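Local coordinates for putative branched-chain amino acid ABC transporter, periplasmic branched-chain amino acid-binding protein (Pseudomonas protegens Pf-5, PDB 4RU0), which probably binds a branched-chain amino acid or a related small solute in the periplasm and hands it to an ABC transporter for uptake, at residues A[290-301]-A[322-332]. Residues are numbered along the deposited sequence; the frame is centred on the assembly and turned at random.
Sequences TPYPAGSDFEIH and FGSVYYNSGLV
Beside the ligand pocket, the loop leaving strand 287-290 is consistent with one of the interdomain hinge crossovers of the two-lobed type I periplasmic-binding-protein fold, and its Tyr-292 lies on the first turns of helix 325-348. CB of Ser-329 sits over the centre of the tyrosine ring, 3.5 Å from its centroid and 14° off the normal, a CH-pi contact. Pro-291 CG lies over the opposite face, toward its rim, so the ring is sandwiched between the two, with Val-325 CG1 at its edge. Tyr-292 also touches Trp-269, a residue of the pocket in which 3,6,9,12,15-pentaoxaheptadecane is bound; the side chain of Ser-329 is about 6 Å from that ligand.

Farther along, the buried amide of Asn-328 pins the loop to the helix. A chi1 of -67° sets its CG anti to the carbonyl carbon and turns the amide toward the loop, where ND2 donates twice: to Pro-293 O at 2.8 Å, somewhat bent, and to Gly-295 O at 3.2 Å, nearly straight. Gly-295 N in turn donates to Gly-323 O at 2.8 Å, in the carbonyl plane on a lone pair, closing the loop over the helix start, where Ser-324 is the N-cap. His-301 points its edge at the face of Phe-322 in a T-shaped pair, centroids 5.3 Å apart and planes at 76°. Against the CE1-NE2 side of this imidazole, Leu-331 CD1 packs 3.6 Å from His-301 CE1.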
loop_
_atom_site.group_PDB
_atom_site.type_symbol
_atom_site.label_atom_id
_atom_site.label_comp_id
_atom_site.label_asym_id
_atom_site.label_seq_id
_atom_site.Cartn_x
_atom_site.Cartn_y
_atom_site.Cartn_z
ATOM N N THR A 290 8.500 -2.461 2.414
ATOM C CA THR A 290 7.461 -1.583 2.949
ATOM C C THR A 290 7.466 -0.219 2.269
ATOM O O THR A 290 8.530 0.321 1.960
ATOM C CB THR A 290 7.615 -1.376 4.473
ATOM O OG1 THR A 290 6.598 -0.484 4.945
ATOM C CG2 THR A 290 8.977 -0.790 4.803
ATOM N N PRO A 291 6.270 0.331 2.013
ATOM C CA PRO A 291 6.143 1.706 1.533
ATOM C C PRO A 291 5.899 2.671 2.691
ATOM O O PRO A 291 5.857 3.885 2.484
ATOM C CB PRO A 291 4.932 1.632 0.607
ATOM C CG PRO A 291 4.061 0.621 1.267
ATOM C CD PRO A 291 4.983 -0.380 1.956
ATOM N N TYR A 292 5.704 2.123 3.878
ATOM C CA TYR A 292 5.538 2.910 5.088
ATOM C C TYR A 292 6.185 2.256 6.312
ATOM O O TYR A 292 5.501 1.656 7.120
ATOM C CB TYR A 292 4.061 3.204 5.350
ATOM C CG TYR A 292 3.104 2.167 4.819
ATOM C CD1 TYR A 292 3.004 0.935 5.411
ATOM C CD2 TYR A 292 2.292 2.433 3.735
ATOM C CE1 TYR A 292 2.131 -0.009 4.947
ATOM C CE2 TYR A 292 1.424 1.491 3.259
ATOM C CZ TYR A 292 1.349 0.267 3.872
ATOM O OH TYR A 292 0.491 -0.689 3.412
ATOM N N PRO A 293 7.497 2.378 6.435
ATOM C CA PRO A 293 8.292 1.689 7.464
ATOM C C PRO A 293 7.825 1.951 8.894
ATOM O O PRO A 293 7.410 3.066 9.227
ATOM C CB PRO A 293 9.700 2.258 7.258
ATOM C CG PRO A 293 9.493 3.558 6.555
ATOM C CD PRO A 293 8.312 3.327 5.659
ATOM N N ALA A 294 7.889 0.918 9.727
ATOM C CA ALA A 294 7.624 1.067 11.152
ATOM C C ALA A 294 8.613 2.047 11.778
ATOM O O ALA A 294 9.731 2.212 11.290
ATOM C CB ALA A 294 7.696 -0.282 11.853
ATOM N N GLY A 295 8.192 2.698 12.858
ATOM C CA GLY A 295 9.036 3.651 13.556
ATOM C C GLY A 295 8.230 4.809 14.100
ATOM O O GLY A 295 7.339 5.327 13.427
ATOM N N SER A 296 8.538 5.217 15.326
ATOM C CA SER A 296 7.828 6.320 15.964
ATOM C C SER A 296 8.754 7.508 16.182
ATOM O O SER A 296 8.506 8.356 17.043
ATOM C CB SER A 296 7.226 5.869 17.295
ATOM O OG SER A 296 8.224 5.330 18.144
ATOM N N ASP A 297 9.824 7.567 15.397
ATOM C CA ASP A 297 10.834 8.601 15.577
ATOM C C ASP A 297 10.963 9.523 14.368
ATOM O O ASP A 297 11.908 10.306 14.274
ATOM C CB ASP A 297 12.188 7.962 15.894
ATOM C CG ASP A 297 12.222 7.329 17.271
ATOM O OD1 ASP A 297 11.585 7.877 18.196
ATOM O OD2 ASP A 297 12.887 6.282 17.428
ATOM N N PHE A 298 10.014 9.434 13.443
ATOM C CA PHE A 298 9.985 10.355 12.314
ATOM C C PHE A 298 9.499 11.716 12.793
ATOM O O PHE A 298 8.913 11.825 13.871
ATOM C CB PHE A 298 9.093 9.825 11.195
ATOM C CG PHE A 298 9.558 8.519 10.620
ATOM C CD1 PHE A 298 10.520 8.489 9.623
ATOM C CD2 PHE A 298 9.038 7.319 11.079
ATOM C CE1 PHE A 298 10.952 7.289 9.095
ATOM C CE2 PHE A 298 9.465 6.114 10.551
ATOM C CZ PHE A 298 10.422 6.098 9.558
ATOM N N GLU A 299 9.744 12.753 11.996
ATOM C CA GLU A 299 9.391 14.110 12.394
ATOM C C GLU A 299 7.905 14.252 12.707
ATOM O O GLU A 299 7.536 14.796 13.752
ATOM C CB GLU A 299 9.783 15.114 11.311
ATOM C CG GLU A 299 9.475 16.556 11.699
ATOM C CD GLU A 299 9.906 17.559 10.650
ATOM O OE1 GLU A 299 10.221 17.142 9.513
ATOM O OE2 GLU A 299 9.932 18.769 10.969
ATOM N N ILE A 300 7.061 13.755 11.803
ATOM C CA ILE A 300 5.612 13.850 11.963
ATOM C C ILE A 300 5.151 13.143 13.239
ATOM O O ILE A 300 4.246 13.620 13.924
ATOM C CB ILE A 300 4.861 13.261 10.732
ATOM C CG1 ILE A 300 3.343 13.390 10.898
ATOM C CG2 ILE A 300 5.251 11.810 10.488
ATOM C CD1 ILE A 300 2.844 14.824 10.915
ATOM N N HIS A 301 5.797 12.024 13.565
ATOM C CA HIS A 301 5.441 11.230 14.737
ATOM C C HIS A 301 5.605 12.005 16.037
ATOM O O HIS A 301 4.836 11.818 16.984
ATOM C CB HIS A 301 6.287 9.960 14.795
ATOM C CG HIS A 301 5.836 8.889 13.851
ATOM N ND1 HIS A 301 5.054 7.828 14.251
ATOM C CD2 HIS A 301 6.062 8.714 12.529
ATOM C CE1 HIS A 301 4.814 7.044 13.215
ATOM N NE2 HIS A 301 5.415 7.560 12.157
ATOM N N PHE A 322 2.480 2.782 18.320
ATOM C CA PHE A 322 2.382 4.141 17.827
ATOM C C PHE A 322 3.294 4.366 16.635
ATOM O O PHE A 322 3.210 5.362 15.936
ATOM C CB PHE A 322 2.624 5.157 18.944
ATOM C CG PHE A 322 2.896 6.538 18.447
ATOM C CD1 PHE A 322 4.138 7.102 18.589
ATOM C CD2 PHE A 322 1.920 7.255 17.815
ATOM C CE1 PHE A 322 4.401 8.366 18.118
ATOM C CE2 PHE A 322 2.172 8.519 17.340
ATOM C CZ PHE A 322 3.415 9.080 17.493
ATOM N N GLY A 323 4.200 3.445 16.424
ATOM C CA GLY A 323 5.013 3.475 15.228
ATOM C C GLY A 323 4.818 2.201 14.456
ATOM O O GLY A 323 5.576 1.908 13.565
ATOM N N SER A 324 3.797 1.439 14.809
ATOM C CA SER A 324 3.584 0.147 14.192
ATOM C C SER A 324 3.278 0.355 12.741
ATOM O O SER A 324 2.754 1.378 12.365
ATOM C CB SER A 324 2.469 -0.631 14.881
ATOM O OG SER A 324 1.196 -0.339 14.346
ATOM N N VAL A 325 3.623 -0.621 11.918
ATOM C CA VAL A 325 3.517 -0.476 10.473
ATOM C C VAL A 325 2.060 -0.193 10.095
ATOM O O VAL A 325 1.775 0.556 9.192
ATOM C CB VAL A 325 4.151 -1.683 9.734
ATOM C CG1 VAL A 325 3.864 -1.707 8.247
ATOM C CG2 VAL A 325 5.635 -1.756 10.001
ATOM N N TYR A 326 1.159 -0.817 10.822
ATOM C CA TYR A 326 -0.243 -0.579 10.660
ATOM C C TYR A 326 -0.611 0.874 10.960
ATOM O O TYR A 326 -1.336 1.493 10.205
ATOM C CB TYR A 326 -0.996 -1.513 11.586
ATOM C CG TYR A 326 -0.917 -2.951 11.168
ATOM C CD1 TYR A 326 -1.051 -3.305 9.852
ATOM C CD2 TYR A 326 -0.715 -3.955 12.090
ATOM C CE1 TYR A 326 -0.987 -4.621 9.454
ATOM C CE2 TYR A 326 -0.645 -5.276 11.702
ATOM C CZ TYR A 326 -0.786 -5.602 10.377
ATOM O OH TYR A 326 -0.735 -6.911 9.964
ATOM N N TYR A 327 -0.071 1.431 12.030
ATOM C CA TYR A 327 -0.338 2.808 12.376
ATOM C C TYR A 327 0.192 3.746 11.322
ATOM O O TYR A 327 -0.410 4.749 11.004
ATOM C CB TYR A 327 0.240 3.153 13.753
ATOM C CG TYR A 327 -0.081 4.547 14.208
ATOM C CD1 TYR A 327 0.592 5.628 13.691
ATOM C CD2 TYR A 327 -1.077 4.781 15.133
ATOM C CE1 TYR A 327 0.290 6.899 14.085
ATOM C CE2 TYR A 327 -1.388 6.053 15.536
ATOM C CZ TYR A 327 -0.699 7.106 15.012
ATOM O OH TYR A 327 -0.992 8.379 15.403
ATOM N N ASN A 328 1.352 3.421 10.795
ATOM C CA ASN A 328 2.024 4.290 9.841
ATOM C C ASN A 328 1.390 4.241 8.459
ATOM O O ASN A 328 1.478 5.204 7.698
ATOM C CB ASN A 328 3.506 3.931 9.753
ATOM C CG ASN A 328 4.255 4.245 11.037
ATOM O OD1 ASN A 328 3.647 4.440 12.092
ATOM N ND2 ASN A 328 5.579 4.296 10.952
ATOM N N SER A 329 0.753 3.121 8.132
ATOM C CA SER A 329 0.012 3.032 6.883
ATOM C C SER A 329 -1.181 3.975 6.965
ATOM O O SER A 329 -1.549 4.607 5.980
ATOM C CB SER A 329 -0.438 1.597 6.598
ATOM O OG SER A 329 -1.383 1.150 7.552
ATOM N N GLY A 330 -1.770 4.075 8.153
ATOM C CA GLY A 330 -2.857 5.004 8.387
ATOM C C GLY A 330 -2.407 6.436 8.163
ATOM O O GLY A 330 -3.117 7.234 7.549
ATOM N N LEU A 331 -1.215 6.756 8.657
ATOM C CA LEU A 331 -0.646 8.089 8.493
ATOM C C LEU A 331 -0.405 8.429 7.026
ATOM O O LEU A 331 -0.694 9.535 6.580
ATOM C CB LEU A 331 0.664 8.207 9.276
ATOM C CG LEU A 331 0.563 8.096 10.798
ATOM C CD1 LEU A 331 1.941 8.136 11.429
ATOM C CD2 LEU A 331 -0.311 9.213 11.357
ATOM N N VAL A 332 0.122 7.468 6.279
ATOM C CA VAL A 332 0.463 7.699 4.883
ATOM C C VAL A 332 -0.800 7.696 4.017
ATOM O O VAL A 332 -0.925 8.481 3.075
ATOM C CB VAL A 332 1.481 6.648 4.382
ATOM C CG1 VAL A 332 1.562 6.636 2.863
ATOM C CG2 VAL A 332 2.847 6.932 4.987
#